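Local coordinates for xylose isomerase domain protein TIM barrel (Planctomyces limnophilus, PDB 3TVA), which binds a magnesium ion in a xylose isomerase-like TIM barrel and is probably an isomerase, at residues Q31-A42 and A63-G73; S108-I119 and H147-H156. One frame throughout, in Å; residues are numbered along the deposited sequence.

Contact 1 of 2, residues Q31-A42 and A63-G73; sequences QDLKVPTVQVHA and AGIQVTVIFGG
Gln39 lies alongside Val69 where two parallel strands, 37-41 and 66-71, run side by side in the TIM barrel. Helix 50-62 makes the crossover between them, a classic beta-alpha-beta unit. Following Gln39 outward, CB passes the carbonyl oxygen of Val69. With CG anti to the carbonyl carbon (chi1 -68°), the side chain runs alongside Val69, and CG lies 3.5 Å from Thr68 OG1 and also touches Val69 CB. CD rests on Val69 CB and CG2, and the extended chain then brings OE1 to the edge of the Phe71 ring, 3.2 Å from CE1, with amide and ring planes only 9° apart. OE1 accepts a hydrogen bond from NE2 of His211, a magnesium ligand, so Gln39 is a second-shell residue that can steady that ring; its own NE2 is held by Asn182 OD1 and by a water that also bonds Thr68 OG1. A second water joins Thr37 OG1 to Thr68 OG1. The backbone ladder starts with Gln66 N giving to Pro36 O and Val38 N to Gln66 O, and finishes with Phe71 N on Val40 O at 2.7 Å and Ala42 N on Phe71 O. On the other face of the sheet, turned toward the surrounding helices, Val38 CG2 meets Ile65 CG2 at 3.6 Å and Val40 CG2 meets Val67 CG1. Farther back, Ala63 CB packs on CG and CD of Gln31, 3.5 Å from CG. At the C-terminal end the carbonyl oxygen of Phe71 sits over the centre of the His41 ring, 4.0 Å above its plane.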
loop_
_atom_site.group_PDB
_atom_site.type_symbol
_atom_site.label_atom_id
_atom_site.label_comp_id
_atom_site.label_asym_id
_atom_site.label_seq_id
_atom_site.Cartn_x
_atom_site.Cartn_y
_atom_site.Cartn_z
ATOM N N GLN A 31 2.293 18.764 3.880
ATOM C CA GLN A 31 2.116 20.172 3.541
ATOM C C GLN A 31 3.429 20.931 3.463
ATOM O O GLN A 31 3.675 21.667 2.495
ATOM C CB GLN A 31 1.260 20.851 4.606
ATOM C CG GLN A 31 -0.223 20.802 4.380
ATOM C CD GLN A 31 -0.962 21.754 5.305
ATOM O OE1 GLN A 31 -1.167 22.928 4.979
ATOM N NE2 GLN A 31 -1.347 21.256 6.473
ATOM N N ASP A 32 4.245 20.763 4.503
ATOM C CA ASP A 32 5.570 21.371 4.579
ATOM C C ASP A 32 6.403 20.994 3.348
ATOM O O ASP A 32 7.055 21.840 2.746
ATOM C CB ASP A 32 6.294 20.937 5.866
ATOM C CG ASP A 32 5.563 21.374 7.143
ATOM O OD1 ASP A 32 4.815 22.374 7.104
ATOM O OD2 ASP A 32 5.749 20.719 8.196
ATOM N N LEU A 33 6.356 19.718 2.977
ATOM C CA LEU A 33 7.094 19.202 1.814
ATOM C C LEU A 33 6.461 19.600 0.473
ATOM O O LEU A 33 7.066 19.421 -0.583
ATOM C CB LEU A 33 7.203 17.678 1.892
ATOM C CG LEU A 33 7.967 17.141 3.096
ATOM C CD1 LEU A 33 7.905 15.605 3.123
ATOM C CD2 LEU A 33 9.401 17.650 3.064
ATOM N N LYS A 34 5.235 20.116 0.534
ATOM C CA LYS A 34 4.520 20.619 -0.638
ATOM C C LYS A 34 4.154 19.560 -1.678
ATOM O O LYS A 34 3.970 19.886 -2.853
ATOM C CB LYS A 34 5.312 21.755 -1.309
ATOM C CG LYS A 34 5.544 22.973 -0.417
ATOM C CD LYS A 34 6.366 24.022 -1.159
ATOM C CE LYS A 34 6.408 25.347 -0.412
ATOM N NZ LYS A 34 7.109 25.224 0.894
ATOM N N VAL A 35 4.022 18.305 -1.252
ATOM C CA VAL A 35 3.562 17.256 -2.157
ATOM C C VAL A 35 2.081 17.447 -2.473
ATOM O O VAL A 35 1.305 17.835 -1.602
ATOM C CB VAL A 35 3.841 15.830 -1.608
ATOM C CG1 VAL A 35 5.308 15.709 -1.220
ATOM C CG2 VAL A 35 2.948 15.516 -0.418
ATOM N N PRO A 36 1.701 17.248 -3.745
ATOM C CA PRO A 36 0.315 17.373 -4.217
ATOM C C PRO A 36 -0.651 16.243 -3.795
ATOM O O PRO A 36 -1.863 16.455 -3.830
ATOM C CB PRO A 36 0.473 17.400 -5.744
ATOM C CG PRO A 36 1.697 16.542 -5.994
ATOM C CD PRO A 36 2.625 16.873 -4.835
ATOM N N THR A 37 -0.137 15.059 -3.471
ATOM C CA THR A 37 -1.001 13.899 -3.230
ATOM C C THR A 37 -0.527 13.112 -2.022
ATOM O O THR A 37 0.647 13.167 -1.664
ATOM C CB THR A 37 -1.043 12.882 -4.423
ATOM O OG1 THR A 37 0.230 12.238 -4.552
ATOM C CG2 THR A 37 -1.403 13.553 -5.723
ATOM N N VAL A 38 -1.450 12.389 -1.395
ATOM C CA VAL A 38 -1.095 11.470 -0.324
ATOM C C VAL A 38 -1.934 10.200 -0.422
ATOM O O VAL A 38 -3.023 10.194 -0.996
ATOM C CB VAL A 38 -1.337 12.080 1.086
ATOM C CG1 VAL A 38 -0.421 13.278 1.353
ATOM C CG2 VAL A 38 -2.809 12.459 1.279
ATOM N N GLN A 39 -1.415 9.129 0.161
ATOM C CA GLN A 39 -2.236 8.001 0.558
ATOM C C GLN A 39 -2.372 8.121 2.062
ATOM O O GLN A 39 -1.494 8.650 2.730
ATOM C CB GLN A 39 -1.577 6.672 0.204
ATOM C CG GLN A 39 -1.491 6.421 -1.288
ATOM C CD GLN A 39 -1.013 5.020 -1.585
ATOM O OE1 GLN A 39 -0.992 4.172 -0.698
ATOM N NE2 GLN A 39 -0.624 4.765 -2.832
ATOM N N VAL A 40 -3.494 7.669 2.595
ATOM C CA VAL A 40 -3.771 7.873 4.004
ATOM C C VAL A 40 -4.132 6.563 4.683
ATOM O O VAL A 40 -4.999 5.823 4.204
ATOM C CB VAL A 40 -4.964 8.839 4.186
ATOM C CG1 VAL A 40 -5.167 9.160 5.650
ATOM C CG2 VAL A 40 -4.724 10.116 3.398
ATOM N N HIS A 41 -3.493 6.281 5.810
ATOM C CA HIS A 41 -3.964 5.191 6.632
ATOM C C HIS A 41 -5.314 5.593 7.253
ATOM O O HIS A 41 -5.452 6.689 7.785
ATOM C CB HIS A 41 -2.949 4.835 7.713
ATOM C CG HIS A 41 -3.222 3.517 8.370
ATOM N ND1 HIS A 41 -4.305 3.312 9.200
ATOM C CD2 HIS A 41 -2.571 2.331 8.298
ATOM C CE1 HIS A 41 -4.296 2.060 9.632
ATOM N NE2 HIS A 41 -3.255 1.444 9.096
ATOM N N ALA A 42 -6.311 4.720 7.168
ATOM C CA ALA A 42 -7.636 5.049 7.698
ATOM C C ALA A 42 -7.559 5.327 9.196
ATOM O O ALA A 42 -6.805 4.687 9.918
ATOM C CB ALA A 42 -8.636 3.924 7.426
ATOM N N ALA A 63 -5.258 22.406 2.169
ATOM C CA ALA A 63 -3.824 22.173 2.019
ATOM C C ALA A 63 -3.380 21.972 0.556
ATOM O O ALA A 63 -2.192 21.844 0.283
ATOM C CB ALA A 63 -3.385 20.984 2.886
ATOM N N GLY A 64 -4.326 21.939 -0.377
ATOM C CA GLY A 64 -4.004 21.640 -1.765
ATOM C C GLY A 64 -3.590 20.187 -2.003
ATOM O O GLY A 64 -2.789 19.893 -2.892
ATOM N N ILE A 65 -4.136 19.266 -1.218
ATOM C CA ILE A 65 -3.697 17.881 -1.295
ATOM C C ILE A 65 -4.815 16.936 -1.720
ATOM O O ILE A 65 -5.909 16.945 -1.139
ATOM C CB ILE A 65 -3.119 17.406 0.058
ATOM C CG1 ILE A 65 -1.767 18.072 0.330
ATOM C CG2 ILE A 65 -3.009 15.886 0.091
ATOM C CD1 ILE A 65 -1.218 17.799 1.723
ATOM N N GLN A 66 -4.512 16.098 -2.708
ATOM C CA GLN A 66 -5.444 15.075 -3.173
ATOM C C GLN A 66 -5.160 13.716 -2.516
ATOM O O GLN A 66 -4.019 13.260 -2.486
ATOM C CB GLN A 66 -5.361 14.961 -4.704
ATOM C CG GLN A 66 -6.331 13.965 -5.327
ATOM C CD GLN A 66 -5.988 13.646 -6.797
ATOM O OE1 GLN A 66 -5.072 14.237 -7.386
ATOM N NE2 GLN A 66 -6.721 12.701 -7.381
ATOM N N VAL A 67 -6.205 13.069 -2.002
ATOM C CA VAL A 67 -6.084 11.764 -1.357
ATOM C C VAL A 67 -6.367 10.671 -2.378
ATOM O O VAL A 67 -7.461 10.597 -2.916
ATOM C CB VAL A 67 -7.112 11.631 -0.212
ATOM C CG1 VAL A 67 -6.968 10.269 0.491
ATOM C CG2 VAL A 67 -6.962 12.792 0.772
ATOM N N THR A 68 -5.334 9.914 -2.731
ATOM C CA THR A 68 -5.418 8.871 -3.753
ATOM C C THR A 68 -5.886 7.474 -3.308
ATOM O O THR A 68 -6.568 6.784 -4.046
ATOM C CB THR A 68 -4.122 8.809 -4.572
ATOM O OG1 THR A 68 -3.036 8.460 -3.709
ATOM C CG2 THR A 68 -3.841 10.188 -5.207
ATOM N N VAL A 69 -5.478 7.049 -2.118
ATOM C CA VAL A 69 -5.868 5.751 -1.585
ATOM C C VAL A 69 -6.009 5.869 -0.068
ATOM O O VAL A 69 -5.227 6.566 0.586
ATOM C CB VAL A 69 -4.807 4.627 -1.868
ATOM C CG1 VAL A 69 -5.320 3.280 -1.382
ATOM C CG2 VAL A 69 -4.406 4.531 -3.361
ATOM N N ILE A 70 -7.011 5.198 0.496
ATOM C CA ILE A 70 -7.106 5.080 1.945
ATOM C C ILE A 70 -6.858 3.629 2.373
ATOM O O ILE A 70 -7.542 2.719 1.920
ATOM C CB ILE A 70 -8.465 5.613 2.475
ATOM C CG1 ILE A 70 -8.518 7.136 2.249
ATOM C CG2 ILE A 70 -8.624 5.245 3.954
ATOM C CD1 ILE A 70 -9.856 7.789 2.513
ATOM N N PHE A 71 -5.871 3.415 3.235
ATOM C CA PHE A 71 -5.419 2.065 3.565
ATOM C C PHE A 71 -6.057 1.523 4.832
ATOM O O PHE A 71 -6.168 2.229 5.826
ATOM C CB PHE A 71 -3.880 2.038 3.707
ATOM C CG PHE A 71 -3.182 1.369 2.555
ATOM C CD1 PHE A 71 -2.872 2.077 1.409
ATOM C CD2 PHE A 71 -2.861 0.020 2.612
ATOM C CE1 PHE A 71 -2.240 1.456 0.338
ATOM C CE2 PHE A 71 -2.236 -0.605 1.550
ATOM C CZ PHE A 71 -1.924 0.116 0.411
ATOM N N GLY A 72 -6.479 0.266 4.796
ATOM C CA GLY A 72 -6.929 -0.396 6.006
ATOM C C GLY A 72 -5.777 -0.860 6.881
ATOM O O GLY A 72 -4.676 -1.118 6.407
ATOM N N GLY A 73 -6.043 -0.954 8.173
ATOM C CA GLY A 73 -5.128 -1.534 9.141
ATOM C C GLY A 73 -6.016 -1.816 10.336
ATOM O O GLY A 73 -7.039 -1.147 10.508
HETATM O O HOH W 1 -3.204 18.271 -5.538
HETATM O O HOH W 2 -0.418 9.597 -3.388
HETATM O O HOH W 3 -1.852 6.468 -5.359
#

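Contact 2 of 2, residues S108-I119 and H147-H156; sequences SDFASWVGCPAI and HAANHGQAVH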
loop_
_atom_site.group_PDB
_atom_site.type_symbol
_atom_site.label_atom_id
_atom_site.label_comp_id
_atom_site.label_asym_id
_atom_site.label_seq_id
_atom_site.Cartn_x
_atom_site.Cartn_y
_atom_site.Cartn_z
ATOM N N SER A 108 -14.279 1.779 3.514
ATOM C CA SER A 108 -14.869 2.092 2.206
ATOM C C SER A 108 -15.917 3.210 2.297
ATOM O O SER A 108 -15.908 4.133 1.483
ATOM C CB SER A 108 -15.477 0.828 1.579
ATOM O OG SER A 108 -16.145 1.123 0.360
ATOM N N ASP A 109 -16.811 3.136 3.290
ATOM C CA ASP A 109 -17.770 4.217 3.547
ATOM C C ASP A 109 -17.057 5.561 3.811
ATOM O O ASP A 109 -17.413 6.587 3.248
ATOM C CB ASP A 109 -18.686 3.874 4.745
ATOM C CG ASP A 109 -19.559 2.657 4.492
ATOM O OD1 ASP A 109 -19.716 2.254 3.314
ATOM O OD2 ASP A 109 -20.089 2.087 5.477
ATOM N N PHE A 110 -16.043 5.539 4.668
ATOM C CA PHE A 110 -15.265 6.738 4.978
ATOM C C PHE A 110 -14.588 7.318 3.731
ATOM O O PHE A 110 -14.631 8.540 3.494
ATOM C CB PHE A 110 -14.217 6.401 6.046
ATOM C CG PHE A 110 -13.325 7.559 6.430
ATOM C CD1 PHE A 110 -12.089 7.733 5.822
ATOM C CD2 PHE A 110 -13.711 8.448 7.425
ATOM C CE1 PHE A 110 -11.252 8.787 6.179
ATOM C CE2 PHE A 110 -12.878 9.510 7.791
ATOM C CZ PHE A 110 -11.650 9.679 7.161
ATOM N N ALA A 111 -13.957 6.451 2.934
ATOM C CA ALA A 111 -13.307 6.890 1.693
ATOM C C ALA A 111 -14.315 7.532 0.716
ATOM O O ALA A 111 -14.006 8.507 0.029
ATOM C CB ALA A 111 -12.598 5.713 1.013
ATOM N N SER A 112 -15.522 6.982 0.667
ATOM C CA SER A 112 -16.584 7.559 -0.162
ATOM C C SER A 112 -16.992 8.978 0.292
ATOM O O SER A 112 -17.153 9.875 -0.523
ATOM C CB SER A 112 -17.800 6.630 -0.175
ATOM O OG SER A 112 -18.830 7.176 -0.965
ATOM N N TRP A 113 -17.144 9.178 1.595
ATOM C CA TRP A 113 -17.437 10.503 2.139
ATOM C C TRP A 113 -16.287 11.495 1.890
ATOM O O TRP A 113 -16.507 12.674 1.647
ATOM C CB TRP A 113 -17.726 10.390 3.635
ATOM C CG TRP A 113 -18.951 9.601 3.973
ATOM C CD1 TRP A 113 -20.143 9.600 3.296
ATOM C CD2 TRP A 113 -19.121 8.700 5.085
ATOM N NE1 TRP A 113 -21.042 8.762 3.924
ATOM C CE2 TRP A 113 -20.439 8.193 5.017
ATOM C CE3 TRP A 113 -18.292 8.284 6.136
ATOM C CZ2 TRP A 113 -20.946 7.278 5.961
ATOM C CZ3 TRP A 113 -18.794 7.376 7.071
ATOM C CH2 TRP A 113 -20.112 6.887 6.977
ATOM N N VAL A 114 -15.060 10.995 1.933
ATOM C CA VAL A 114 -13.875 11.799 1.664
ATOM C C VAL A 114 -13.753 12.138 0.176
ATOM O O VAL A 114 -13.211 13.184 -0.181
ATOM C CB VAL A 114 -12.588 11.077 2.180
ATOM C CG1 VAL A 114 -11.326 11.691 1.610
ATOM C CG2 VAL A 114 -12.548 11.119 3.711
ATOM N N GLY A 115 -14.274 11.268 -0.687
ATOM C CA GLY A 115 -14.168 11.471 -2.122
ATOM C C GLY A 115 -12.972 10.752 -2.731
ATOM O O GLY A 115 -12.534 11.075 -3.834
ATOM N N CYS A 116 -12.436 9.771 -2.010
ATOM C CA CYS A 116 -11.284 9.008 -2.484
ATOM C C CYS A 116 -11.727 7.732 -3.216
ATOM O O CYS A 116 -12.467 6.921 -2.658
ATOM C CB CYS A 116 -10.397 8.638 -1.296
ATOM S SG CYS A 116 -8.988 7.626 -1.729
ATOM N N PRO A 117 -11.280 7.562 -4.475
ATOM C CA PRO A 117 -11.649 6.492 -5.424
ATOM C C PRO A 117 -11.136 5.093 -5.059
ATOM O O PRO A 117 -11.483 4.115 -5.733
ATOM C CB PRO A 117 -11.078 6.987 -6.766
ATOM C CG PRO A 117 -9.873 7.772 -6.364
ATOM C CD PRO A 117 -10.247 8.451 -5.044
ATOM N N ALA A 118 -10.234 4.995 -4.087
ATOM C CA ALA A 118 -9.608 3.708 -3.835
ATOM C C ALA A 118 -9.305 3.440 -2.371
ATOM O O ALA A 118 -8.974 4.350 -1.606
ATOM C CB ALA A 118 -8.323 3.578 -4.678
ATOM N N ILE A 119 -9.414 2.171 -1.988
ATOM C CA ILE A 119 -8.963 1.733 -0.677
ATOM C C ILE A 119 -7.906 0.651 -0.849
ATOM O O ILE A 119 -7.843 -0.008 -1.889
ATOM C CB ILE A 119 -10.122 1.200 0.204
ATOM C CG1 ILE A 119 -10.829 0.030 -0.475
ATOM C CG2 ILE A 119 -11.109 2.330 0.558
ATOM C CD1 ILE A 119 -12.081 -0.421 0.285
ATOM N N HIS A 147 -19.048 -4.141 -2.265
ATOM C CA HIS A 147 -19.338 -3.002 -1.406
ATOM C C HIS A 147 -18.615 -1.774 -1.956
ATOM O O HIS A 147 -19.189 -0.684 -2.063
ATOM C CB HIS A 147 -18.882 -3.291 0.028
ATOM C CG HIS A 147 -19.260 -2.221 1.008
ATOM N ND1 HIS A 147 -20.418 -2.270 1.753
ATOM C CD2 HIS A 147 -18.646 -1.067 1.347
ATOM C CE1 HIS A 147 -20.497 -1.197 2.519
ATOM N NE2 HIS A 147 -19.434 -0.451 2.293
ATOM N N ALA A 148 -17.353 -1.959 -2.324
ATOM C CA ALA A 148 -16.581 -0.876 -2.919
ATOM C C ALA A 148 -17.145 -0.429 -4.279
ATOM O O ALA A 148 -17.199 0.775 -4.563
ATOM C CB ALA A 148 -15.106 -1.271 -3.050
ATOM N N ALA A 149 -17.553 -1.385 -5.113
ATOM C CA ALA A 149 -18.154 -1.051 -6.412
ATOM C C ALA A 149 -19.389 -0.175 -6.222
ATOM O O ALA A 149 -19.619 0.758 -6.993
ATOM C CB ALA A 149 -18.533 -2.319 -7.199
ATOM N N ASN A 150 -20.188 -0.473 -5.202
ATOM C CA ASN A 150 -21.368 0.352 -4.935
ATOM C C ASN A 150 -20.997 1.786 -4.531
ATOM O O ASN A 150 -21.837 2.684 -4.562
ATOM C CB ASN A 150 -22.299 -0.318 -3.919
ATOM C CG ASN A 150 -22.970 -1.555 -4.498
ATOM O OD1 ASN A 150 -23.129 -1.670 -5.717
ATOM N ND2 ASN A 150 -23.341 -2.489 -3.640
ATOM N N HIS A 151 -19.735 2.000 -4.162
ATOM C CA HIS A 151 -19.224 3.359 -3.935
ATOM C C HIS A 151 -18.441 3.933 -5.128
ATOM O O HIS A 151 -17.890 5.021 -5.026
ATOM C CB HIS A 151 -18.367 3.435 -2.657
ATOM C CG HIS A 151 -19.159 3.388 -1.382
ATOM N ND1 HIS A 151 -20.287 4.155 -1.176
ATOM C CD2 HIS A 151 -18.964 2.693 -0.235
ATOM C CE1 HIS A 151 -20.768 3.917 0.033
ATOM N NE2 HIS A 151 -19.986 3.029 0.623
ATOM N N GLY A 152 -18.340 3.193 -6.233
ATOM C CA GLY A 152 -17.479 3.634 -7.320
ATOM C C GLY A 152 -15.989 3.513 -6.981
ATOM O O GLY A 152 -15.157 4.261 -7.494
ATOM N N GLN A 153 -15.632 2.541 -6.154
ATOM C CA GLN A 153 -14.249 2.434 -5.679
ATOM C C GLN A 153 -13.560 1.172 -6.148
ATOM O O GLN A 153 -14.205 0.168 -6.451
ATOM C CB GLN A 153 -14.190 2.406 -4.144
ATOM C CG GLN A 153 -14.564 3.655 -3.454
ATOM C CD GLN A 153 -14.751 3.444 -1.949
ATOM O OE1 GLN A 153 -14.566 2.341 -1.426
ATOM N NE2 GLN A 153 -15.137 4.499 -1.261
ATOM N N ALA A 154 -12.235 1.231 -6.142
ATOM C CA ALA A 154 -11.387 0.078 -6.409
ATOM C C ALA A 154 -10.700 -0.348 -5.106
ATOM O O ALA A 154 -10.491 0.473 -4.201
ATOM C CB ALA A 154 -10.317 0.445 -7.475
ATOM N N VAL A 155 -10.389 -1.637 -5.000
ATOM C CA VAL A 155 -9.561 -2.158 -3.909
ATOM C C VAL A 155 -8.166 -2.517 -4.450
ATOM O O VAL A 155 -8.042 -3.256 -5.435
ATOM C CB VAL A 155 -10.187 -3.412 -3.285
ATOM C CG1 VAL A 155 -9.286 -3.972 -2.191
ATOM C CG2 VAL A 155 -11.583 -3.089 -2.737
ATOM N N HIS A 156 -7.128 -1.975 -3.817
ATOM C CA HIS A 156 -5.744 -2.218 -4.228
ATOM C C HIS A 156 -5.054 -3.128 -3.210
ATOM O O HIS A 156 -4.858 -2.740 -2.043
ATOM C CB HIS A 156 -4.972 -0.891 -4.306
ATOM C CG HIS A 156 -5.517 0.089 -5.302
ATOM N ND1 HIS A 156 -4.920 1.315 -5.536
ATOM C CD2 HIS A 156 -6.589 0.034 -6.128
ATOM C CE1 HIS A 156 -5.612 1.975 -6.448
ATOM N NE2 HIS A 156 -6.631 1.219 -6.826
HETATM O O HOH W 4 -15.272 6.916 -3.090
HETATM O O HOH W 5 -12.372 3.812 -8.686
#
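Asp109 OD1 takes two hydrogen bonds from imidazoles, one from His147 NE2 at 2.9 Å and one from His151 NE2 at 2.8 Å. His147 comes from above the carboxylate plane, whereas His151 arrives on the anti side with its ring nearly perpendicular (87°) to the carboxylate. Two donors on one oxygen probably favour a charged carboxylate. The amide of Gln153 spans Ser108: its NE2 donates to Ser108 O, which also receives the helical N-H of Ser112, and its OE1 accepts from Ser108 OG at 2.7 Å. That hydroxyl is anti to the backbone N (chi1 176°), which turns it across to the amide. A water links Gln153 NE2 to Cys116 O. These bonds tie helix 97-114 to the end of helix 132-149 and the turn after it, on the outside of the TIM barrel; strands 118-121 and 154-158 are parallel neighbours in its wall, joined by helix 132-149 in a beta-alpha-beta unit. Between the strands Ala154 N bonds Pro117 O, Ile119 N bonds Ala154 O, and His156 N reaches Ile119 O at 2.8 Å. Ile119 CG1 packs on Val155 CG2. Two carbons make CH-pi contacts: Ser112 CB over a face of the His151 ring, 3.8 Å from its centroid, and Ala118 CB over the His156 ring.

After strand 13-18 the chain enters contact 1 at the end of helix 27-32, forms strand 37-41, and returns through helix 50-62 to strand 66-71, which closes the contact. It then runs through helices 82-88 and 97-114 to strand 118-121, and helix 132-149 returns it to strand 154-158, closing contact 2. The two loops follow in series, neither nested nor crossed. They meet in the sheet, because strand 66-71 of contact 1 borders strand 118-121 of contact 2: Ile70 N lies 3.0 Å from Ala118 O, a probable hydrogen bond, and Cys116 SG packs on backbone oxygens of Val67 and Thr68. Together they join four consecutive strands of the barrel wall, with Ile70 also packing on helix 97-114.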